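Long-range contacts in ornithine carbamoyltransferase, anabolic (Campylobacter jejuni subsp. jejuni, PDB 3TPF), which catalyses transfer of the carbamoyl group from carbamoyl phosphate to L-ornithine, giving L-citrulline and phosphate in the first step of arginine synthesis from ornithine: residues F11-I16 and A167-E172; L17-H22 and K294-F299; K137-M142 and D255-H260; W162-A167 and P185-F190. One frame throughout, in Å; residues are numbered along the deposited sequence.

Overall arrangement
Interactions 1 and 2 use successive turns of helix 13-28, with centres about 14 Å apart; F11 CE2 and F299 CE2 touch at 3.5 Å. Interaction 1 joins the two domains, while interaction 2 packs the C-terminal helix on helix 13-28. Interaction 4 shares A167 with interaction 1, centre to centre about 11 Å, and continues along helix 157-169 to its neighbour. Interaction 3 lies about 20 Å from interaction 2 between centres, yet N21 OD1 and K137 NZ, 2.9 Å apart, probably hydrogen-bond. Of the predicted substrate sites, T127 (carbamoyl phosphate) is near, its side chain about 4 Å from that of L296; I187 and N157 (L-ornithine) stay about 8 Å apart between side chains, not touching.

Interaction 1 of 4, residues F11-I16 and A167-E172; sequences FSKEEI and AILGFE
The capping box of S12 and E15 opens helix 13-28, whose first turn places K13 and I16 beside I168 and L169 in the last turn of helix 157-169. The box is reciprocal: E15 N donates to S12 OG at 2.9 Å, and S12 N donates to E15 OE1 at 3.0 Å, on the anti lone pair of that oxygen. The contact joins the carbamoyl phosphate domain, to which helix 13-28 belongs, to the Rossmann-like ornithine domain. I168 is the buried apolar wedge. Its two branches divide the work: CG2 covers the first turn of helix 13-28, while CD1 reaches the backbone oxygen F11 O at 3.6 Å. I16 meets I168 at about a right angle, its CD1 lying 4.0 Å from I168 CG2, and the other branch of I16, CG2, touches L169 CD2. L130 and L133 of helix 126-138 cover I16 from outside the pair. Nearer the surface, the K13 chain is extended throughout, with CG swung opposite its own backbone nitrogen (chi1 -173°), and it runs past L169 to the end of helix 157-169, where G170 takes a positive phi of 94°. A lysine at a helix C-terminus is probably favoured electrostatically, since the carbonyl end carries partial negative charge; here K13 NZ stands 3.7 Å from L169 O.

Interaction 2 of 4, residues L17-H22 and K294-F299; sequences LSLVNH and KALLCF
L19 and H22, one turn apart on helix 13-28, pack over A295 and its neighbours on helix 279-302. This is a crossed helix pair between the first and last helices of the chain, a joint in the two-domain carbamoyltransferase fold where the C-terminal helix returns to the carbamoyl phosphate domain. The short segment axes pass within 8.6 Å at 118°, and the small A295 is the point of closest backbone approach, its CA being 5.6 Å from that of L19. Side-chain conformation then settles what meets what. The isobutyl group of L19 forks over the other helix, and its two methyls find different partners. CD2 lies 3.7 Å from both A295 O and F299 CB, whereas CD1 goes to L296 CD1 at 4.1 Å. The L19 and F299 side chains meet at roughly a right angle, and the methyl touches F299 at CB and at the root of the ring, CG, lying obliquely to the ring itself. H22 holds CG opposite its backbone nitrogen (chi1 -170°), which carries the imidazole across A295 instead of along its own helix: H22 CB is 4.0 Å from A295 CB, and H22 CD2 lies 4.0 Å from A295 CA. A hydrogen bond from H22 ND1 to E25 OE2 should restrict rotation of the ring. At the edge of that ring, near its plane, C298 CB lies 4.1 Å from H22 NE2.

Interaction 3 of 4, residues K137-M142 and D255-H260; sequences KEWNKM and DAILLH
A Schellman motif closing helix 126-138 turns W139 and K141 toward I257, which begins strand 257-260, and D255 in the loop just before it. N140 is its positive-phi residue: N140 N bonds to K137 O at 3.2 Å, and K141 N bonds to I136 O. Two side chains leave the turn on neighbouring paths. K141 bends at its second torsion (chi2 -79°) before straightening, which brings NZ to D255 O at 3.0 Å, the hydrogen bond across the contact. The ammonium stands well above the carbonyl plane, 69° out of it, with a C=O...NZ angle of 111°, and so misses the lone-pair directions. The bond therefore probably owes more to charge attraction than to directionality. Strand 257-260 is an outer strand of the five-stranded parallel sheet of the Rossmann-like ornithine domain, beside strand 217-220, so the turn packs onto the margin of that sheet. There I257 is buried: its CG2 touches W139 CE3 at 3.9 Å, obliquely to the indole, and CD1 comes within 4.3 Å of K141 CG. Beyond the pair, D280 and V281 of helix 279-302 touch the indole of W139, and V217 adjoins both K141 and I257. The carboxylate of D255 is turned away from the lysine; its OD2 lies 5.5 Å from K141 NZ, too far for a salt bridge, and any attraction would probably be weak and screened.

Interaction 4 of 4, residues W162-A167 and P185-F190; sequences WLITAA and PEIWEF
L163 and I164 of helix 157-169 face I187, W188 and F190 of helix 185-198. The two helices are successive connections of the Rossmann-like sheet, in the beta-alpha-beta-alpha-beta run through strands 148-152, 172-176 and 201-205; the axes of segments 162-167 and 185-190 run at 15° and approach to 9.7 Å. The close part lies on the strand side. L163, with CG opposite its backbone nitrogen, points CD2 at the six-membered ring of W188, 3.6 Å from CE3 and 4.2 Å from CZ3. The two side chains meet at about a right angle, the methyl oblique to the indole. W188 CB points away from 162-167, but the indole brings CE3 back to L163 CD2, while I202 and L204 of strand 201-205 back it.

Packing appears less close around the buried I164, whose CG1 stands 4.2 Å from I187 CG2 and equally 4.2 Å from F190 CD1. The clearer contrast is with the solvent side: F190 is partly exposed, and P185, E186 and E189 are exposed. R9 sits there in a salt bridge with E186 and a cation-pi contact with F190. Between the two segments the side-chain contacts are thus entirely apolar, consistent with hydrophobic burial contributing most between them, with the polar contacts of E186 and R9 at the solvent side.

Interaction 1 of 4, residues F11-I16 and A167-E172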
loop_
_atom_site.group_PDB
_atom_site.type_symbol
_atom_site.label_atom_id
_atom_site.label_comp_id
_atom_site.label_asym_id
_atom_site.label_seq_id
_atom_site.Cartn_x
_atom_site.Cartn_y
_atom_site.Cartn_z
ATOM N N PHE B 11 5.221 26.514 17.718
ATOM C CA PHE B 11 4.008 27.281 17.388
ATOM C C PHE B 11 3.440 28.119 18.527
ATOM O O PHE B 11 3.765 27.896 19.705
ATOM C CB PHE B 11 2.958 26.389 16.823
ATOM C CG PHE B 11 3.407 25.707 15.584
ATOM C CD1 PHE B 11 4.185 24.552 15.664
ATOM C CD2 PHE B 11 3.124 26.258 14.343
ATOM C CE1 PHE B 11 4.625 23.949 14.555
ATOM C CE2 PHE B 11 3.591 25.656 13.199
ATOM C CZ PHE B 11 4.336 24.506 13.324
ATOM N N SER B 12 2.686 29.149 18.143
ATOM C CA SER B 12 2.120 30.067 19.101
ATOM C C SER B 12 0.770 29.566 19.549
ATOM O O SER B 12 0.094 28.773 18.875
ATOM C CB SER B 12 1.940 31.442 18.520
ATOM O OG SER B 12 0.985 31.453 17.475
ATOM N N LYS B 13 0.409 29.988 20.740
ATOM C CA LYS B 13 -0.924 29.777 21.284
ATOM C C LYS B 13 -1.964 30.010 20.181
ATOM O O LYS B 13 -2.858 29.217 19.967
ATOM C CB LYS B 13 -1.155 30.753 22.440
ATOM C CG LYS B 13 -2.430 30.522 23.203
ATOM C CD LYS B 13 -2.814 31.625 24.175
ATOM C CE LYS B 13 -4.203 31.322 24.804
ATOM N NZ LYS B 13 -4.729 32.249 25.864
ATOM N N GLU B 14 -1.832 31.136 19.501
ATOM C CA GLU B 14 -2.787 31.537 18.465
ATOM C C GLU B 14 -2.776 30.563 17.280
ATOM O O GLU B 14 -3.800 30.179 16.758
ATOM C CB GLU B 14 -2.462 32.929 17.967
ATOM C CG GLU B 14 -2.751 34.033 18.966
ATOM C CD GLU B 14 -1.654 34.246 20.040
ATOM O OE1 GLU B 14 -0.428 33.941 19.805
ATOM O OE2 GLU B 14 -2.051 34.758 21.136
ATOM N N GLU B 15 -1.597 30.201 16.849
ATOM C CA GLU B 15 -1.498 29.239 15.804
ATOM C C GLU B 15 -2.187 27.900 16.169
ATOM O O GLU B 15 -2.864 27.313 15.347
ATOM C CB GLU B 15 -0.036 29.042 15.404
ATOM C CG GLU B 15 0.456 30.195 14.543
ATOM C CD GLU B 15 1.952 30.189 14.289
ATOM O OE1 GLU B 15 2.731 29.884 15.231
ATOM O OE2 GLU B 15 2.340 30.491 13.134
ATOM N N ILE B 16 -1.926 27.379 17.354
ATOM C CA ILE B 16 -2.440 26.043 17.710
ATOM C C ILE B 16 -3.956 26.158 17.793
ATOM O O ILE B 16 -4.673 25.336 17.278
ATOM C CB ILE B 16 -1.920 25.536 19.053
ATOM C CG1 ILE B 16 -0.486 25.090 18.903
ATOM C CG2 ILE B 16 -2.768 24.412 19.587
ATOM C CD1 ILE B 16 0.364 25.352 20.149
ATOM N N ALA B 167 1.708 24.401 28.364
ATOM C CA ALA B 167 2.596 25.505 28.626
ATOM C C ALA B 167 2.315 26.656 27.669
ATOM O O ALA B 167 2.348 27.869 28.088
ATOM C CB ALA B 167 4.060 25.058 28.466
ATOM N N ILE B 168 2.073 26.308 26.415
ATOM C CA ILE B 168 1.863 27.335 25.401
ATOM C C ILE B 168 0.497 27.936 25.576
ATOM O O ILE B 168 0.323 29.160 25.573
ATOM C CB ILE B 168 2.035 26.819 23.967
ATOM C CG1 ILE B 168 3.500 26.432 23.711
ATOM C CG2 ILE B 168 1.648 27.909 22.988
ATOM C CD1 ILE B 168 3.810 25.643 22.475
ATOM N N LEU B 169 -0.475 27.062 25.812
ATOM C CA LEU B 169 -1.868 27.470 25.743
ATOM C C LEU B 169 -2.346 28.202 26.966
ATOM O O LEU B 169 -3.325 28.950 26.905
ATOM C CB LEU B 169 -2.723 26.279 25.483
ATOM C CG LEU B 169 -2.772 25.727 24.031
ATOM C CD1 LEU B 169 -3.690 24.512 24.124
ATOM C CD2 LEU B 169 -3.330 26.671 22.970
ATOM N N GLY B 170 -1.645 27.992 28.080
ATOM C CA GLY B 170 -2.017 28.587 29.380
ATOM C C GLY B 170 -2.899 27.700 30.279
ATOM O O GLY B 170 -3.575 28.173 31.205
ATOM N N PHE B 171 -2.854 26.410 30.028
ATOM C CA PHE B 171 -3.681 25.459 30.733
ATOM C C PHE B 171 -3.133 25.222 32.105
ATOM O O PHE B 171 -2.002 25.582 32.430
ATOM C CB PHE B 171 -3.689 24.087 30.026
ATOM C CG PHE B 171 -4.577 24.003 28.826
ATOM C CD1 PHE B 171 -5.139 25.139 28.258
ATOM C CD2 PHE B 171 -4.822 22.767 28.242
ATOM C CE1 PHE B 171 -5.925 25.033 27.127
ATOM C CE2 PHE B 171 -5.636 22.664 27.143
ATOM C CZ PHE B 171 -6.194 23.797 26.585
ATOM N N GLU B 172 -3.984 24.613 32.916
ATOM C CA GLU B 172 -3.584 24.228 34.267
ATOM C C GLU B 172 -3.395 22.770 34.172
ATOM O O GLU B 172 -4.340 22.057 33.888
ATOM C CB GLU B 172 -4.663 24.557 35.270
ATOM C CG GLU B 172 -4.366 24.071 36.671
ATOM C CD GLU B 172 -5.399 24.539 37.706
ATOM O OE1 GLU B 172 -6.174 25.503 37.429
ATOM O OE2 GLU B 172 -5.393 23.937 38.796
#

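Interaction 2 of 4, residues L17-H22 and K294-F299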
loop_
_atom_site.group_PDB
_atom_site.type_symbol
_atom_site.label_atom_id
_atom_site.label_comp_id
_atom_site.label_asym_id
_atom_site.label_seq_id
_atom_site.Cartn_x
_atom_site.Cartn_y
_atom_site.Cartn_z
ATOM N N LEU B 17 -4.440 27.204 18.431
ATOM C CA LEU B 17 -5.873 27.355 18.593
ATOM C C LEU B 17 -6.576 27.520 17.227
ATOM O O LEU B 17 -7.721 27.081 17.033
ATOM C CB LEU B 17 -6.267 28.525 19.532
ATOM C CG LEU B 17 -6.058 28.294 21.045
ATOM C CD1 LEU B 17 -6.434 29.542 21.814
ATOM C CD2 LEU B 17 -6.759 27.044 21.560
ATOM N N SER B 18 -5.890 28.097 16.268
ATOM C CA SER B 18 -6.543 28.310 15.005
ATOM C C SER B 18 -6.574 26.994 14.206
ATOM O O SER B 18 -7.423 26.832 13.350
ATOM C CB SER B 18 -5.862 29.418 14.219
ATOM O OG SER B 18 -4.937 28.773 13.373
ATOM N N LEU B 19 -5.627 26.107 14.467
ATOM C CA LEU B 19 -5.642 24.782 13.886
ATOM C C LEU B 19 -6.855 23.984 14.380
ATOM O O LEU B 19 -7.634 23.389 13.631
ATOM C CB LEU B 19 -4.377 24.017 14.232
ATOM C CG LEU B 19 -3.087 24.247 13.403
ATOM C CD1 LEU B 19 -1.938 23.386 13.909
ATOM C CD2 LEU B 19 -3.357 23.989 11.922
ATOM N N VAL B 20 -7.067 24.032 15.669
ATOM C CA VAL B 20 -8.259 23.445 16.240
ATOM C C VAL B 20 -9.542 24.067 15.645
ATOM O O VAL B 20 -10.492 23.357 15.338
ATOM C CB VAL B 20 -8.262 23.574 17.761
ATOM C CG1 VAL B 20 -9.676 23.324 18.223
ATOM C CG2 VAL B 20 -7.247 22.620 18.415
ATOM N N ASN B 21 -9.592 25.370 15.522
ATOM C CA ASN B 21 -10.838 25.969 15.030
ATOM C C ASN B 21 -11.090 25.606 13.605
ATOM O O ASN B 21 -12.220 25.500 13.143
ATOM C CB ASN B 21 -10.867 27.509 15.122
ATOM C CG ASN B 21 -10.922 28.011 16.546
ATOM O OD1 ASN B 21 -11.275 27.283 17.524
ATOM N ND2 ASN B 21 -10.618 29.294 16.682
ATOM N N HIS B 22 -10.003 25.449 12.872
ATOM C CA HIS B 22 -10.152 25.167 11.467
ATOM C C HIS B 22 -10.669 23.716 11.341
ATOM O O HIS B 22 -11.570 23.453 10.547
ATOM C CB HIS B 22 -8.823 25.347 10.739
ATOM C CG HIS B 22 -8.952 25.309 9.245
ATOM N ND1 HIS B 22 -10.148 25.543 8.613
ATOM C CD2 HIS B 22 -8.057 25.051 8.267
ATOM C CE1 HIS B 22 -9.998 25.419 7.309
ATOM N NE2 HIS B 22 -8.738 25.126 7.074
ATOM N N LYS B 294 -6.170 17.358 8.827
ATOM C CA LYS B 294 -6.663 18.238 7.737
ATOM C C LYS B 294 -6.265 19.681 7.880
ATOM O O LYS B 294 -5.654 20.284 6.986
ATOM C CB LYS B 294 -8.140 18.136 7.614
ATOM C CG LYS B 294 -8.589 16.926 6.818
ATOM C CD LYS B 294 -10.040 16.647 7.084
ATOM C CE LYS B 294 -10.888 16.396 5.803
ATOM N NZ LYS B 294 -12.341 16.404 6.088
ATOM N N ALA B 295 -6.535 20.231 9.053
ATOM C CA ALA B 295 -6.212 21.651 9.334
ATOM C C ALA B 295 -4.719 21.846 9.141
ATOM O O ALA B 295 -4.246 22.828 8.528
ATOM C CB ALA B 295 -6.615 22.064 10.754
ATOM N N LEU B 296 -3.974 20.936 9.723
ATOM C CA LEU B 296 -2.520 21.059 9.752
ATOM C C LEU B 296 -1.974 21.104 8.338
ATOM O O LEU B 296 -1.158 21.913 7.996
ATOM C CB LEU B 296 -1.930 19.815 10.489
ATOM C CG LEU B 296 -0.478 19.706 10.701
ATOM C CD1 LEU B 296 0.088 20.946 11.358
ATOM C CD2 LEU B 296 -0.292 18.516 11.636
ATOM N N LEU B 297 -2.410 20.152 7.544
ATOM C CA LEU B 297 -1.999 20.118 6.154
ATOM C C LEU B 297 -2.459 21.425 5.424
ATOM O O LEU B 297 -1.619 21.996 4.689
ATOM C CB LEU B 297 -2.589 18.947 5.414
ATOM C CG LEU B 297 -2.212 17.528 5.738
ATOM C CD1 LEU B 297 -3.201 16.658 4.896
ATOM C CD2 LEU B 297 -0.737 17.210 5.506
ATOM N N CYS B 298 -3.656 21.953 5.656
ATOM C CA CYS B 298 -3.959 23.225 4.967
ATOM C C CYS B 298 -2.985 24.305 5.401
ATOM O O CYS B 298 -2.634 25.236 4.634
ATOM C CB CYS B 298 -5.425 23.705 5.147
ATOM S SG CYS B 298 -6.638 22.475 4.547
ATOM N N PHE B 299 -2.657 24.243 6.669
ATOM C CA PHE B 299 -1.905 25.296 7.291
ATOM C C PHE B 299 -0.505 25.300 6.732
ATOM O O PHE B 299 -0.016 26.352 6.338
ATOM C CB PHE B 299 -1.859 25.079 8.759
ATOM C CG PHE B 299 -0.860 25.923 9.470
ATOM C CD1 PHE B 299 -1.146 27.218 9.815
ATOM C CD2 PHE B 299 0.377 25.400 9.854
ATOM C CE1 PHE B 299 -0.208 28.028 10.483
ATOM C CE2 PHE B 299 1.312 26.204 10.564
ATOM C CZ PHE B 299 1.017 27.519 10.870
#

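Interaction 3 of 4, residues K137-M142 and D255-H260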
loop_
_atom_site.group_PDB
_atom_site.type_symbol
_atom_site.label_atom_id
_atom_site.label_comp_id
_atom_site.label_asym_id
_atom_site.label_seq_id
_atom_site.Cartn_x
_atom_site.Cartn_y
_atom_site.Cartn_z
ATOM N N LYS B 137 -12.363 20.573 23.373
ATOM C CA LYS B 137 -13.193 21.685 22.967
ATOM C C LYS B 137 -14.595 21.205 22.605
ATOM O O LYS B 137 -15.591 21.828 22.929
ATOM C CB LYS B 137 -12.511 22.419 21.817
ATOM C CG LYS B 137 -13.198 23.655 21.294
ATOM C CD LYS B 137 -12.203 24.588 20.558
ATOM C CE LYS B 137 -12.864 25.944 20.139
ATOM N NZ LYS B 137 -13.583 26.018 18.811
ATOM N N GLU B 138 -14.668 20.061 21.944
ATOM C CA GLU B 138 -15.970 19.482 21.559
ATOM C C GLU B 138 -16.802 19.045 22.737
ATOM O O GLU B 138 -18.021 19.057 22.693
ATOM C CB GLU B 138 -15.790 18.262 20.657
ATOM C CG GLU B 138 -16.269 18.421 19.207
ATOM C CD GLU B 138 -16.379 17.072 18.483
ATOM O OE1 GLU B 138 -17.149 17.099 17.491
ATOM O OE2 GLU B 138 -15.729 16.008 18.882
ATOM N N TRP B 139 -16.136 18.669 23.805
ATOM C CA TRP B 139 -16.850 18.188 24.972
ATOM C C TRP B 139 -17.043 19.298 25.991
ATOM O O TRP B 139 -17.253 19.056 27.182
ATOM C CB TRP B 139 -16.168 16.969 25.544
ATOM C CG TRP B 139 -16.472 15.791 24.660
ATOM C CD1 TRP B 139 -16.051 15.579 23.328
ATOM C CD2 TRP B 139 -17.268 14.660 24.984
ATOM N NE1 TRP B 139 -16.525 14.376 22.840
ATOM C CE2 TRP B 139 -17.265 13.791 23.825
ATOM C CE3 TRP B 139 -17.950 14.280 26.125
ATOM C CZ2 TRP B 139 -17.949 12.631 23.788
ATOM C CZ3 TRP B 139 -18.623 13.119 26.102
ATOM C CH2 TRP B 139 -18.636 12.282 24.935
ATOM N N ASN B 140 -16.962 20.521 25.493
ATOM C CA ASN B 140 -17.139 21.707 26.302
ATOM C C ASN B 140 -16.391 21.650 27.656
ATOM O O ASN B 140 -16.940 21.971 28.665
ATOM C CB ASN B 140 -18.604 21.939 26.540
ATOM C CG ASN B 140 -19.355 22.060 25.259
ATOM O OD1 ASN B 140 -19.199 23.030 24.524
ATOM N ND2 ASN B 140 -20.173 21.072 24.967
ATOM N N LYS B 141 -15.138 21.232 27.619
ATOM C CA LYS B 141 -14.299 21.201 28.802
ATOM C C LYS B 141 -13.210 22.271 28.708
ATOM O O LYS B 141 -12.215 22.224 29.422
ATOM C CB LYS B 141 -13.680 19.821 29.044
ATOM C CG LYS B 141 -14.706 18.707 29.203
ATOM C CD LYS B 141 -15.317 18.685 30.580
ATOM C CE LYS B 141 -16.644 17.942 30.647
ATOM N NZ LYS B 141 -17.282 18.024 31.991
HETATM N N MSE B 142 -13.455 23.268 27.871
HETATM C CA MSE B 142 -12.556 24.414 27.753
HETATM C C MSE B 142 -13.340 25.616 28.062
HETATM O O MSE B 142 -13.702 26.424 27.209
HETATM C CB MSE B 142 -11.962 24.579 26.390
HETATM C CG MSE B 142 -10.491 24.209 26.444
HETATM SE SE MSE B 142 -9.687 24.353 24.645
HETATM C CE MSE B 142 -8.988 22.529 24.459
ATOM N N ASP B 255 -18.285 14.727 35.980
ATOM C CA ASP B 255 -18.421 14.676 34.516
ATOM C C ASP B 255 -17.126 14.870 33.714
ATOM O O ASP B 255 -17.154 15.115 32.478
ATOM C CB ASP B 255 -19.470 15.687 34.052
ATOM C CG ASP B 255 -20.864 15.295 34.479
ATOM O OD1 ASP B 255 -21.223 14.094 34.337
ATOM O OD2 ASP B 255 -21.591 16.181 34.940
ATOM N N ALA B 256 -16.007 14.705 34.410
ATOM C CA ALA B 256 -14.663 14.798 33.790
ATOM C C ALA B 256 -14.523 13.701 32.754
ATOM O O ALA B 256 -15.015 12.587 32.986
ATOM C CB ALA B 256 -13.561 14.674 34.849
ATOM N N ILE B 257 -13.919 14.027 31.622
ATOM C CA ILE B 257 -13.705 13.074 30.527
ATOM C C ILE B 257 -12.355 12.406 30.632
ATOM O O ILE B 257 -11.397 12.995 31.170
ATOM C CB ILE B 257 -13.815 13.691 29.129
ATOM C CG1 ILE B 257 -12.812 14.816 28.934
ATOM C CG2 ILE B 257 -15.186 14.240 28.891
ATOM C CD1 ILE B 257 -12.760 15.284 27.483
ATOM N N LEU B 258 -12.293 11.154 30.185
ATOM C CA LEU B 258 -11.058 10.365 30.196
ATOM C C LEU B 258 -10.554 10.236 28.744
ATOM O O LEU B 258 -11.267 9.770 27.879
ATOM C CB LEU B 258 -11.291 8.976 30.788
ATOM C CG LEU B 258 -10.117 7.975 30.646
ATOM C CD1 LEU B 258 -8.924 8.495 31.419
ATOM C CD2 LEU B 258 -10.557 6.593 31.061
ATOM N N LEU B 259 -9.341 10.653 28.494
ATOM C CA LEU B 259 -8.739 10.546 27.180
ATOM C C LEU B 259 -7.586 9.539 27.198
ATOM O O LEU B 259 -6.886 9.426 28.194
ATOM C CB LEU B 259 -8.177 11.875 26.701
ATOM C CG LEU B 259 -9.147 12.989 26.366
ATOM C CD1 LEU B 259 -8.376 14.176 25.868
ATOM C CD2 LEU B 259 -10.172 12.459 25.300
ATOM N N HIS B 260 -7.486 8.754 26.130
ATOM C CA HIS B 260 -6.460 7.757 25.915
ATOM C C HIS B 260 -6.175 7.697 24.428
ATOM O O HIS B 260 -7.087 7.601 23.639
ATOM C CB HIS B 260 -6.948 6.391 26.359
ATOM C CG HIS B 260 -5.858 5.369 26.505
ATOM N ND1 HIS B 260 -4.940 5.102 25.512
ATOM C CD2 HIS B 260 -5.570 4.513 27.524
ATOM C CE1 HIS B 260 -4.120 4.148 25.931
ATOM N NE2 HIS B 260 -4.486 3.766 27.143
#

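Interaction 4 of 4, residues W162-A167 and P185-F190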
loop_
_atom_site.group_PDB
_atom_site.type_symbol
_atom_site.label_atom_id
_atom_site.label_comp_id
_atom_site.label_asym_id
_atom_site.label_seq_id
_atom_site.Cartn_x
_atom_site.Cartn_y
_atom_site.Cartn_z
ATOM N N TRP B 162 2.074 16.979 25.898
ATOM C CA TRP B 162 1.048 17.637 26.778
ATOM C C TRP B 162 1.655 18.734 27.639
ATOM O O TRP B 162 1.064 19.792 27.833
ATOM C CB TRP B 162 0.204 16.668 27.594
ATOM C CG TRP B 162 -1.160 16.461 26.912
ATOM C CD1 TRP B 162 -1.586 15.331 26.363
ATOM C CD2 TRP B 162 -2.182 17.447 26.631
ATOM N NE1 TRP B 162 -2.800 15.537 25.740
ATOM C CE2 TRP B 162 -3.188 16.818 25.919
ATOM C CE3 TRP B 162 -2.318 18.782 26.913
ATOM C CZ2 TRP B 162 -4.332 17.439 25.500
ATOM C CZ3 TRP B 162 -3.466 19.423 26.500
ATOM C CH2 TRP B 162 -4.454 18.746 25.775
ATOM N N LEU B 163 2.854 18.482 28.094
ATOM C CA LEU B 163 3.489 19.436 29.001
ATOM C C LEU B 163 3.662 20.749 28.262
ATOM O O LEU B 163 3.216 21.805 28.711
ATOM C CB LEU B 163 4.844 18.919 29.539
ATOM C CG LEU B 163 5.774 19.872 30.274
ATOM C CD1 LEU B 163 5.009 20.528 31.416
ATOM C CD2 LEU B 163 7.041 19.159 30.760
ATOM N N ILE B 164 4.243 20.611 27.086
ATOM C CA ILE B 164 4.514 21.714 26.163
ATOM C C ILE B 164 3.295 22.475 25.751
ATOM O O ILE B 164 3.291 23.697 25.757
ATOM C CB ILE B 164 5.071 21.144 24.852
ATOM C CG1 ILE B 164 6.548 20.878 25.038
ATOM C CG2 ILE B 164 4.760 21.988 23.609
ATOM C CD1 ILE B 164 7.070 19.950 23.950
ATOM N N THR B 165 2.293 21.742 25.308
ATOM C CA THR B 165 1.083 22.361 24.769
ATOM C C THR B 165 0.340 23.096 25.886
ATOM O O THR B 165 -0.199 24.189 25.682
ATOM C CB THR B 165 0.121 21.333 24.197
ATOM O OG1 THR B 165 0.792 20.587 23.210
ATOM C CG2 THR B 165 -1.104 22.000 23.616
ATOM N N ALA B 166 0.335 22.494 27.073
ATOM C CA ALA B 166 -0.266 23.116 28.260
ATOM C C ALA B 166 0.403 24.470 28.500
ATOM O O ALA B 166 -0.224 25.507 28.728
ATOM C CB ALA B 166 -0.057 22.190 29.435
ATOM N N ALA B 167 1.708 24.401 28.364
ATOM C CA ALA B 167 2.596 25.505 28.626
ATOM C C ALA B 167 2.315 26.656 27.669
ATOM O O ALA B 167 2.348 27.869 28.088
ATOM C CB ALA B 167 4.060 25.058 28.466
ATOM N N PRO B 185 15.159 17.438 31.291
ATOM C CA PRO B 185 15.329 18.791 31.780
ATOM C C PRO B 185 15.167 19.867 30.696
ATOM O O PRO B 185 14.641 20.939 30.979
ATOM C CB PRO B 185 16.753 18.788 32.328
ATOM C CG PRO B 185 17.045 17.351 32.620
ATOM C CD PRO B 185 16.303 16.576 31.592
ATOM N N GLU B 186 15.609 19.581 29.487
ATOM C CA GLU B 186 15.539 20.577 28.403
ATOM C C GLU B 186 14.082 20.946 28.069
ATOM O O GLU B 186 13.723 22.084 27.803
ATOM C CB GLU B 186 16.271 20.050 27.168
ATOM C CG GLU B 186 16.514 21.086 26.074
ATOM C CD GLU B 186 15.398 21.144 25.030
ATOM O OE1 GLU B 186 14.826 20.104 24.643
ATOM O OE2 GLU B 186 15.094 22.267 24.588
ATOM N N ILE B 187 13.235 19.939 28.082
ATOM C CA ILE B 187 11.841 20.120 27.781
ATOM C C ILE B 187 11.169 20.879 28.903
ATOM O O ILE B 187 10.336 21.767 28.696
ATOM C CB ILE B 187 11.146 18.774 27.569
ATOM C CG1 ILE B 187 11.853 18.014 26.461
ATOM C CG2 ILE B 187 9.691 19.014 27.192
ATOM C CD1 ILE B 187 11.004 16.948 25.830
ATOM N N TRP B 188 11.522 20.482 30.097
ATOM C CA TRP B 188 10.921 21.043 31.317
ATOM C C TRP B 188 11.228 22.524 31.421
ATOM O O TRP B 188 10.369 23.325 31.756
ATOM C CB TRP B 188 11.427 20.296 32.552
ATOM C CG TRP B 188 10.864 20.780 33.862
ATOM C CD1 TRP B 188 11.521 21.548 34.762
ATOM C CD2 TRP B 188 9.576 20.491 34.457
ATOM N NE1 TRP B 188 10.735 21.753 35.862
ATOM C CE2 TRP B 188 9.536 21.126 35.698
ATOM C CE3 TRP B 188 8.465 19.763 34.054
ATOM C CZ2 TRP B 188 8.430 21.087 36.539
ATOM C CZ3 TRP B 188 7.342 19.707 34.913
ATOM C CH2 TRP B 188 7.340 20.380 36.127
ATOM N N GLU B 189 12.454 22.863 31.093
ATOM C CA GLU B 189 12.848 24.247 31.076
ATOM C C GLU B 189 12.025 25.039 30.095
ATOM O O GLU B 189 11.610 26.137 30.389
ATOM C CB GLU B 189 14.336 24.446 30.800
ATOM C CG GLU B 189 14.875 25.542 31.691
ATOM C CD GLU B 189 14.527 25.345 33.186
ATOM O OE1 GLU B 189 13.786 26.170 33.787
ATOM O OE2 GLU B 189 14.992 24.343 33.777
ATOM N N PHE B 190 11.799 24.502 28.923
ATOM C CA PHE B 190 11.016 25.233 27.922
ATOM C C PHE B 190 9.644 25.549 28.487
ATOM O O PHE B 190 9.104 26.627 28.264
ATOM C CB PHE B 190 10.879 24.425 26.651
ATOM C CG PHE B 190 9.818 24.930 25.726
ATOM C CD1 PHE B 190 8.497 24.505 25.842
ATOM C CD2 PHE B 190 10.123 25.807 24.708
ATOM C CE1 PHE B 190 7.514 24.962 24.976
ATOM C CE2 PHE B 190 9.128 26.260 23.829
ATOM C CZ PHE B 190 7.832 25.841 23.979
#